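Local coordinates for hypothetical protein (Parabacteroides merdae, PDB 4OO3), which is of unproven function but is probably an oxidoreductase that binds a nicotinamide dinucleotide through its Rossmann-fold domain, at residues Pro9-Leu14 against Tyr32-Lys37; Leu14-Pro19 against Lys37-Tyr42; His23-Gln28 against Lys54-Phe59. One frame throughout, in Å; residues are numbered along the deposited sequence.

Overall arrangement
The three contacts lie on the same side of the chain's centre, in the first beta-alpha-beta elements of the Rossmann-type domain. Interaction 1 joins the loops leading into strands 14-17 and 38-43; beyond it, with the register shifted by two residues, interaction 2 forms a parallel ladder. Their centres are about 12 Å apart, and they share L14 and one water. Interaction 3 packs helices 22-26 and 47-61 beside these strands, its centre about 11 Å from that of interaction 2 and about 15 Å from that of interaction 1. L14 reaches into this contact, CD1 of L14 lying 3.9 Å from CG of Q28, while CB of P19 meets CB of A24 at 3.6 Å.

Interaction 1: Pro9-Leu14 against Tyr32-Lys37; sequences PGEVKL and YPQVSK
V12 and V35 make a single beta bridge where the chain enters the first two parallel strands of the Rossmann-type sheet, 14-17 and 38-43. V12 makes two backbone bonds to 32-37: its N-H goes to O of Q34, and its O accepts the N-H of S36. Earlier in the loop, N of G10 donates to O of P33, on the type I turn from Y32 to V35; G10 has the positive phi that glycine tolerates best.

The polar side-chain pair is E11 and Q34, lying alongside each other and pointing the same way. NE2 of Q34 donates to OE2 of E11 over 3.0 Å in an almost straight bond (176° at the hydrogen) that stays in the amide plane, although the carboxylate is turned 57° from it. E11 puts CG between its backbone N and carbonyl carbon (chi1 72°), and from there the extended chain reaches the amide. Backbone N-H groups of T6 and G7 also hold the carboxylate, and NE2 of Q34 has a further acceptor in O of L407. With an alanine here, all three donors would probably be left without the carboxylate they share, and the Q34 amide could turn more freely, though still held by L407.

Apolar contact centres on V35. Its CG1 meets CG of L14 at 3.6 Å, the two side chains crossing at about a right angle, while its CG2 faces CG1 of V12 at 4.1 Å. Beyond them, one water accepts N-H of L14 at 2.9 Å from that N and donates to O of S36, which lies 2.6 Å from the water.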
loop_
_atom_site.group_PDB
_atom_site.type_symbol
_atom_site.label_atom_id
_atom_site.label_comp_id
_atom_site.label_asym_id
_atom_site.label_seq_id
_atom_site.Cartn_x
_atom_site.Cartn_y
_atom_site.Cartn_z
ATOM N N PRO A 9 -15.176 20.257 -14.580
ATOM C CA PRO A 9 -14.211 20.844 -13.640
ATOM C C PRO A 9 -14.826 21.308 -12.310
ATOM O O PRO A 9 -15.929 21.831 -12.297
ATOM C CB PRO A 9 -13.650 22.048 -14.413
ATOM C CG PRO A 9 -13.939 21.768 -15.848
ATOM C CD PRO A 9 -15.222 20.998 -15.855
ATOM N N GLY A 10 -14.112 21.101 -11.206
ATOM C CA GLY A 10 -14.582 21.517 -9.883
ATOM C C GLY A 10 -15.722 20.697 -9.291
ATOM O O GLY A 10 -16.266 21.065 -8.247
ATOM N N GLU A 11 -16.078 19.586 -9.940
ATOM C CA GLU A 11 -17.194 18.742 -9.494
ATOM C C GLU A 11 -16.862 17.960 -8.218
ATOM O O GLU A 11 -17.731 17.728 -7.381
ATOM C CB GLU A 11 -17.622 17.773 -10.605
ATOM C CG GLU A 11 -16.637 16.639 -10.879
ATOM C CD GLU A 11 -17.104 15.688 -11.967
ATOM O OE1 GLU A 11 -18.156 15.942 -12.579
ATOM O OE2 GLU A 11 -16.413 14.675 -12.214
ATOM N N VAL A 12 -15.605 17.548 -8.085
ATOM C CA VAL A 12 -15.151 16.826 -6.900
ATOM C C VAL A 12 -14.784 17.838 -5.827
ATOM O O VAL A 12 -13.980 18.739 -6.070
ATOM C CB VAL A 12 -13.938 15.929 -7.216
ATOM C CG1 VAL A 12 -13.293 15.396 -5.940
ATOM C CG2 VAL A 12 -14.357 14.788 -8.131
ATOM N N LYS A 13 -15.382 17.685 -4.649
ATOM C CA LYS A 13 -15.167 18.601 -3.533
ATOM C C LYS A 13 -14.570 17.846 -2.365
ATOM O O LYS A 13 -15.272 17.092 -1.692
ATOM C CB LYS A 13 -16.485 19.240 -3.097
ATOM C CG LYS A 13 -16.890 20.462 -3.902
ATOM C CD LYS A 13 -18.149 20.234 -4.710
ATOM C CE LYS A 13 -18.541 21.502 -5.452
ATOM N NZ LYS A 13 -20.000 21.544 -5.723
ATOM N N LEU A 14 -13.289 18.077 -2.103
ATOM C CA LEU A 14 -12.543 17.291 -1.118
ATOM C C LEU A 14 -12.789 17.703 0.331
ATOM O O LEU A 14 -12.835 18.880 0.657
ATOM C CB LEU A 14 -11.032 17.375 -1.374
ATOM C CG LEU A 14 -10.471 16.866 -2.696
ATOM C CD1 LEU A 14 -8.947 16.922 -2.651
ATOM C CD2 LEU A 14 -10.964 15.460 -2.997
ATOM N N TYR A 32 -5.813 18.426 -10.356
ATOM C CA TYR A 32 -6.750 17.741 -11.257
ATOM C C TYR A 32 -7.943 18.670 -11.535
ATOM O O TYR A 32 -8.542 19.196 -10.597
ATOM C CB TYR A 32 -7.218 16.411 -10.650
ATOM C CG TYR A 32 -6.086 15.533 -10.161
ATOM C CD1 TYR A 32 -5.365 14.735 -11.049
ATOM C CD2 TYR A 32 -5.722 15.513 -8.817
ATOM C CE1 TYR A 32 -4.320 13.932 -10.612
ATOM C CE2 TYR A 32 -4.680 14.715 -8.368
ATOM C CZ TYR A 32 -3.983 13.922 -9.270
ATOM O OH TYR A 32 -2.936 13.140 -8.838
ATOM N N PRO A 33 -8.277 18.899 -12.823
ATOM C CA PRO A 33 -9.368 19.819 -13.151
ATOM C C PRO A 33 -10.694 19.473 -12.476
ATOM O O PRO A 33 -11.460 20.376 -12.139
ATOM C CB PRO A 33 -9.506 19.684 -14.675
ATOM C CG PRO A 33 -8.201 19.160 -15.147
ATOM C CD PRO A 33 -7.674 18.304 -14.029
ATOM N N GLN A 34 -10.959 18.179 -12.293
ATOM C CA GLN A 34 -12.149 17.705 -11.579
ATOM C C GLN A 34 -12.252 18.245 -10.163
ATOM O O GLN A 34 -13.351 18.378 -9.632
ATOM C CB GLN A 34 -12.147 16.179 -11.473
ATOM C CG GLN A 34 -12.838 15.447 -12.601
ATOM C CD GLN A 34 -12.674 13.949 -12.458
ATOM O OE1 GLN A 34 -11.558 13.444 -12.531
ATOM N NE2 GLN A 34 -13.776 13.234 -12.240
ATOM N N VAL A 35 -11.113 18.516 -9.535
ATOM C CA VAL A 35 -11.105 18.834 -8.115
ATOM C C VAL A 35 -11.178 20.337 -7.859
ATOM O O VAL A 35 -10.303 21.107 -8.279
ATOM C CB VAL A 35 -9.888 18.223 -7.400
ATOM C CG1 VAL A 35 -9.976 18.488 -5.906
ATOM C CG2 VAL A 35 -9.837 16.723 -7.655
ATOM N N SER A 36 -12.240 20.734 -7.166
ATOM C CA SER A 36 -12.458 22.127 -6.791
ATOM C C SER A 36 -11.304 22.599 -5.928
ATOM O O SER A 36 -10.802 21.847 -5.091
ATOM C CB SER A 36 -13.782 22.268 -6.033
ATOM O OG SER A 36 -13.750 23.348 -5.128
ATOM N N LYS A 37 -10.885 23.845 -6.137
ATOM C CA LYS A 37 -9.779 24.419 -5.369
ATOM C C LYS A 37 -10.094 24.588 -3.887
ATOM O O LYS A 37 -9.174 24.623 -3.072
ATOM C CB LYS A 37 -9.348 25.756 -5.956
ATOM C CG LYS A 37 -8.251 25.642 -6.997
ATOM C CD LYS A 37 -8.710 24.961 -8.273
ATOM C CE LYS A 37 -7.552 24.882 -9.252
ATOM N NZ LYS A 37 -7.988 24.504 -10.618
HETATM O O HOH W 1 -12.119 20.397 -3.358
#

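Interaction 2: Leu14-Pro19 against Lys37-Tyr42; sequences LITLDP and KDVYVY
The Y42 ring meets I15 at its edge: CG2 of I15 lies close to the ring plane, 3.9 Å from CD1 of Y42. The Y40 ring is likewise approached at its edge, with O of L14 near its plane, 3.8 Å from CD2 of Y40. Both tyrosines set CG beside the backbone N (chi1 -60° in each), and CG2 of I15, anti to its own N, reaches the Y42 ring. The Y42 hydroxyl bonds to E86, and M83 of helix 79-86 touches Y42, I15 and L17 on this side of the sheet.

The opposite side carries T16 and V41. OG1 of T16 comes against CG1 of V39 at 3.7 Å, while CB of the same threonine faces CG2 of V41 at 4.1 Å; helix 47-61 touches this side through H52 and V49.

Four backbone bonds hold the strands, alternating between them: N of Y40 to O of L14, N of T16 to O of Y40, N of Y42 to O of T16, and N of D18 to O of Y42. The shortest joins N of T16 to O of Y40 over 2.7 Å. O of Y40 also receives the CA-H of I15. The strand ends at L17, and D18, whose N makes the last of these bonds, begins the loop; OD2 of D18 is hydrogen-bonded to the hydroxyl of Y104. At the other end, the water that joins L14 to S36 also donates to O of D38, 2.6 Å from the water oxygen.

The axes of the two short strand segments come within 4.6 Å and are parallel to within 22°. With helix 22-26 as the crossover, the two strands form the beta-alpha-beta unit that opens a Rossmann fold, whose dinucleotide, in this family, usually binds near the carboxyl ends of such strands.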
loop_
_atom_site.group_PDB
_atom_site.type_symbol
_atom_site.label_atom_id
_atom_site.label_comp_id
_atom_site.label_asym_id
_atom_site.label_seq_id
_atom_site.Cartn_x
_atom_site.Cartn_y
_atom_site.Cartn_z
ATOM N N LEU A 14 -13.289 18.077 -2.103
ATOM C CA LEU A 14 -12.543 17.291 -1.118
ATOM C C LEU A 14 -12.789 17.703 0.331
ATOM O O LEU A 14 -12.835 18.880 0.657
ATOM C CB LEU A 14 -11.032 17.375 -1.374
ATOM C CG LEU A 14 -10.471 16.866 -2.696
ATOM C CD1 LEU A 14 -8.947 16.922 -2.651
ATOM C CD2 LEU A 14 -10.964 15.460 -2.997
ATOM N N ILE A 15 -12.931 16.699 1.185
ATOM C CA ILE A 15 -12.891 16.870 2.623
ATOM C C ILE A 15 -11.663 16.133 3.112
ATOM O O ILE A 15 -11.457 14.987 2.761
ATOM C CB ILE A 15 -14.103 16.227 3.313
ATOM C CG1 ILE A 15 -15.407 16.836 2.796
ATOM C CG2 ILE A 15 -13.980 16.377 4.822
ATOM C CD1 ILE A 15 -16.645 16.059 3.195
ATOM N N THR A 16 -10.852 16.774 3.932
ATOM C CA THR A 16 -9.721 16.086 4.514
ATOM C C THR A 16 -10.003 15.905 5.989
ATOM O O THR A 16 -10.106 16.875 6.720
ATOM C CB THR A 16 -8.423 16.863 4.270
ATOM O OG1 THR A 16 -8.333 17.185 2.876
ATOM C CG2 THR A 16 -7.212 16.027 4.682
ATOM N N LEU A 17 -10.151 14.654 6.415
ATOM C CA LEU A 17 -10.576 14.346 7.774
ATOM C C LEU A 17 -9.422 13.807 8.607
ATOM O O LEU A 17 -8.879 12.741 8.311
ATOM C CB LEU A 17 -11.703 13.327 7.742
ATOM C CG LEU A 17 -12.259 12.902 9.103
ATOM C CD1 LEU A 17 -12.911 14.064 9.837
ATOM C CD2 LEU A 17 -13.234 11.764 8.884
ATOM N N ASP A 18 -9.071 14.552 9.652
ATOM C CA ASP A 18 -8.032 14.165 10.598
ATOM C C ASP A 18 -6.785 13.619 9.899
ATOM O O ASP A 18 -6.404 12.473 10.115
ATOM C CB ASP A 18 -8.596 13.144 11.588
ATOM C CG ASP A 18 -7.665 12.880 12.767
ATOM O OD1 ASP A 18 -6.800 13.726 13.064
ATOM O OD2 ASP A 18 -7.807 11.818 13.404
ATOM N N PRO A 19 -6.153 14.441 9.044
ATOM C CA PRO A 19 -4.961 13.999 8.328
ATOM C C PRO A 19 -3.791 13.848 9.281
ATOM O O PRO A 19 -3.588 14.699 10.145
ATOM C CB PRO A 19 -4.707 15.132 7.338
ATOM C CG PRO A 19 -5.246 16.340 8.019
ATOM C CD PRO A 19 -6.460 15.857 8.769
ATOM N N LYS A 37 -10.885 23.845 -6.137
ATOM C CA LYS A 37 -9.779 24.419 -5.369
ATOM C C LYS A 37 -10.094 24.588 -3.887
ATOM O O LYS A 37 -9.174 24.623 -3.072
ATOM C CB LYS A 37 -9.348 25.756 -5.956
ATOM C CG LYS A 37 -8.251 25.642 -6.997
ATOM C CD LYS A 37 -8.710 24.961 -8.273
ATOM C CE LYS A 37 -7.552 24.882 -9.252
ATOM N NZ LYS A 37 -7.988 24.504 -10.618
ATOM N N ASP A 38 -11.380 24.685 -3.549
ATOM C CA ASP A 38 -11.818 24.822 -2.160
ATOM C C ASP A 38 -11.842 23.452 -1.514
ATOM O O ASP A 38 -12.557 22.559 -1.963
ATOM C CB ASP A 38 -13.216 25.454 -2.071
ATOM C CG ASP A 38 -13.241 26.913 -2.512
ATOM O OD1 ASP A 38 -12.212 27.611 -2.415
ATOM O OD2 ASP A 38 -14.312 27.378 -2.947
ATOM N N VAL A 39 -11.057 23.295 -0.459
ATOM C CA VAL A 39 -10.929 22.026 0.230
ATOM C C VAL A 39 -11.290 22.207 1.705
ATOM O O VAL A 39 -10.817 23.128 2.363
ATOM C CB VAL A 39 -9.499 21.463 0.075
ATOM C CG1 VAL A 39 -9.306 20.192 0.902
ATOM C CG2 VAL A 39 -9.199 21.201 -1.397
ATOM N N TYR A 40 -12.116 21.306 2.217
ATOM C CA TYR A 40 -12.626 21.413 3.574
ATOM C C TYR A 40 -11.880 20.473 4.510
ATOM O O TYR A 40 -11.927 19.257 4.347
ATOM C CB TYR A 40 -14.134 21.155 3.563
ATOM C CG TYR A 40 -14.853 22.158 2.688
ATOM C CD1 TYR A 40 -15.203 23.407 3.184
ATOM C CD2 TYR A 40 -15.133 21.885 1.349
ATOM C CE1 TYR A 40 -15.835 24.348 2.391
ATOM C CE2 TYR A 40 -15.766 22.827 0.543
ATOM C CZ TYR A 40 -16.111 24.055 1.073
ATOM O OH TYR A 40 -16.738 25.007 0.301
ATOM N N VAL A 41 -11.170 21.049 5.475
ATOM C CA VAL A 41 -10.407 20.288 6.467
ATOM C C VAL A 41 -11.114 20.309 7.829
ATOM O O VAL A 41 -11.505 21.373 8.317
ATOM C CB VAL A 41 -8.983 20.880 6.634
ATOM C CG1 VAL A 41 -8.222 20.190 7.763
ATOM C CG2 VAL A 41 -8.203 20.802 5.324
ATOM N N TYR A 42 -11.281 19.131 8.426
ATOM C CA TYR A 42 -11.784 18.987 9.789
ATOM C C TYR A 42 -10.820 18.111 10.574
ATOM O O TYR A 42 -10.533 16.976 10.176
ATOM C CB TYR A 42 -13.166 18.330 9.792
ATOM C CG TYR A 42 -14.201 19.112 9.028
ATOM C CD1 TYR A 42 -14.308 18.979 7.657
ATOM C CD2 TYR A 42 -15.057 19.994 9.674
ATOM C CE1 TYR A 42 -15.244 19.695 6.936
ATOM C CE2 TYR A 42 -16.007 20.719 8.960
ATOM C CZ TYR A 42 -16.086 20.560 7.588
ATOM O OH TYR A 42 -17.003 21.249 6.849
HETATM O O HOH W 1 -12.119 20.397 -3.358
#

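Interaction 3: His23-Gln28 against Lys54-Phe59; sequences HAALVQ and KRIQGF
A25 sits at the tight centre of this contact, with its methyl group pressed between side chains of helix 47-61. CB of A25 lies 3.7 Å from CB of R55, and CD1 of I56 and CE2 of F59 also pack against this methyl group. So small a side chain lets the backbones come close, CA of A25 being 6.1 Å from CA of I56.

The F59 ring turns its edge to O of A25, which stands near the ring plane, 3.3 Å from CE2 of F59. That same oxygen accepts the N-H of Q28, so the ring edge comes in beside an oxygen that is already hydrogen-bonded. One face of the ring is covered from its own helix by O of R55. Next to F59, CD1 of I56 lies 4.0 Å from CB of Q28, the two side chains crossing obliquely. Q28 is fixed through its main chain as well, for its backbone O accepts a hydrogen bond from NE1 of W69.

Towards solvent the packing thins. The partly exposed R55 gives only its aliphatic part, CB and CD, to the methyl of A25, and its chain, extended from CG to NE (chi2 166°), carries the guanidinium beyond that methyl group.

Apolar packing of this kind between neighbouring helices, here 22-26 and 47-61, builds one of the helical layers that flank the parallel sheet of a Rossmann fold.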
loop_
_atom_site.group_PDB
_atom_site.type_symbol
_atom_site.label_atom_id
_atom_site.label_comp_id
_atom_site.label_asym_id
_atom_site.label_seq_id
_atom_site.Cartn_x
_atom_site.Cartn_y
_atom_site.Cartn_z
ATOM N N HIS A 23 0.405 11.260 2.856
ATOM C CA HIS A 23 -0.513 10.847 1.778
ATOM C C HIS A 23 -1.821 11.635 1.745
ATOM O O HIS A 23 -2.392 11.827 0.672
ATOM C CB HIS A 23 -0.807 9.349 1.834
ATOM C CG HIS A 23 0.374 8.494 1.511
ATOM N ND1 HIS A 23 0.385 7.132 1.714
ATOM C CD2 HIS A 23 1.595 8.811 1.021
ATOM C CE1 HIS A 23 1.557 6.645 1.351
ATOM N NE2 HIS A 23 2.307 7.643 0.925
ATOM N N ALA A 24 -2.281 12.109 2.900
ATOM C CA ALA A 24 -3.414 13.027 2.930
ATOM C C ALA A 24 -3.151 14.245 2.035
ATOM O O ALA A 24 -4.045 14.709 1.327
ATOM C CB ALA A 24 -3.710 13.470 4.356
ATOM N N ALA A 25 -1.923 14.755 2.064
ATOM C CA ALA A 25 -1.549 15.894 1.226
ATOM C C ALA A 25 -1.200 15.474 -0.195
ATOM O O ALA A 25 -1.495 16.190 -1.139
ATOM C CB ALA A 25 -0.388 16.658 1.846
ATOM N N LEU A 26 -0.583 14.307 -0.351
ATOM C CA LEU A 26 -0.111 13.861 -1.663
ATOM C C LEU A 26 -1.237 13.809 -2.687
ATOM O O LEU A 26 -1.002 13.992 -3.875
ATOM C CB LEU A 26 0.560 12.488 -1.553
ATOM C CG LEU A 26 1.406 11.989 -2.726
ATOM C CD1 LEU A 26 2.356 13.072 -3.218
ATOM C CD2 LEU A 26 2.182 10.744 -2.314
ATOM N N VAL A 27 -2.460 13.567 -2.225
ATOM C CA VAL A 27 -3.636 13.613 -3.093
ATOM C C VAL A 27 -3.739 14.952 -3.819
ATOM O O VAL A 27 -4.192 15.011 -4.963
ATOM C CB VAL A 27 -4.937 13.372 -2.286
ATOM C CG1 VAL A 27 -6.174 13.674 -3.123
ATOM C CG2 VAL A 27 -4.986 11.936 -1.773
ATOM N N GLN A 28 -3.316 16.017 -3.143
ATOM C CA GLN A 28 -3.409 17.378 -3.659
ATOM C C GLN A 28 -2.094 17.897 -4.250
ATOM O O GLN A 28 -1.971 19.089 -4.539
ATOM C CB GLN A 28 -3.865 18.308 -2.536
ATOM C CG GLN A 28 -5.254 18.009 -2.015
ATOM C CD GLN A 28 -5.659 18.968 -0.919
ATOM O OE1 GLN A 28 -5.601 20.193 -1.090
ATOM N NE2 GLN A 28 -6.053 18.424 0.223
ATOM N N LYS A 54 0.970 22.696 6.235
ATOM C CA LYS A 54 2.297 23.070 5.694
ATOM C C LYS A 54 2.573 22.452 4.329
ATOM O O LYS A 54 3.069 23.121 3.430
ATOM C CB LYS A 54 3.422 22.638 6.631
ATOM C CG LYS A 54 3.679 23.563 7.806
ATOM C CD LYS A 54 5.131 23.445 8.254
ATOM C CE LYS A 54 5.339 23.949 9.671
ATOM N NZ LYS A 54 4.906 22.939 10.675
ATOM N N ARG A 55 2.263 21.167 4.186
ATOM C CA ARG A 55 2.511 20.457 2.939
ATOM C C ARG A 55 1.703 21.047 1.802
ATOM O O ARG A 55 2.226 21.260 0.711
ATOM C CB ARG A 55 2.180 18.978 3.086
ATOM C CG ARG A 55 3.137 18.233 3.995
ATOM C CD ARG A 55 2.591 16.878 4.390
ATOM N NE ARG A 55 3.390 16.319 5.477
ATOM C CZ ARG A 55 2.913 15.775 6.594
ATOM N NH1 ARG A 55 1.604 15.644 6.814
ATOM N NH2 ARG A 55 3.771 15.328 7.502
ATOM N N ILE A 56 0.428 21.323 2.065
ATOM C CA ILE A 56 -0.443 21.938 1.059
ATOM C C ILE A 56 0.082 23.301 0.618
ATOM O O ILE A 56 0.073 23.618 -0.571
ATOM C CB ILE A 56 -1.880 22.156 1.568
ATOM C CG1 ILE A 56 -2.525 20.835 2.009
ATOM C CG2 ILE A 56 -2.718 22.828 0.483
ATOM C CD1 ILE A 56 -2.619 19.772 0.931
ATOM N N GLN A 57 0.512 24.113 1.578
ATOM C CA GLN A 57 0.977 25.453 1.269
ATOM C C GLN A 57 2.310 25.407 0.516
ATOM O O GLN A 57 2.582 26.286 -0.307
ATOM C CB GLN A 57 1.086 26.300 2.540
ATOM C CG GLN A 57 1.372 27.777 2.290
ATOM C CD GLN A 57 0.261 28.490 1.524
ATOM O OE1 GLN A 57 -0.847 27.969 1.376
ATOM N NE2 GLN A 57 0.556 29.690 1.040
ATOM N N GLY A 58 3.129 24.389 0.793
ATOM C CA GLY A 58 4.326 24.116 -0.007
ATOM C C GLY A 58 3.995 23.843 -1.469
ATOM O O GLY A 58 4.680 24.331 -2.373
ATOM N N PHE A 59 2.935 23.074 -1.709
ATOM C CA PHE A 59 2.452 22.863 -3.073
ATOM C C PHE A 59 1.991 24.180 -3.720
ATOM O O PHE A 59 2.216 24.402 -4.906
ATOM C CB PHE A 59 1.302 21.842 -3.116
ATOM C CG PHE A 59 1.627 20.491 -2.511
ATOM C CD1 PHE A 59 2.935 20.000 -2.464
ATOM C CD2 PHE A 59 0.604 19.689 -2.022
ATOM C CE1 PHE A 59 3.207 18.754 -1.914
ATOM C CE2 PHE A 59 0.871 18.443 -1.480
ATOM C CZ PHE A 59 2.171 17.972 -1.428
#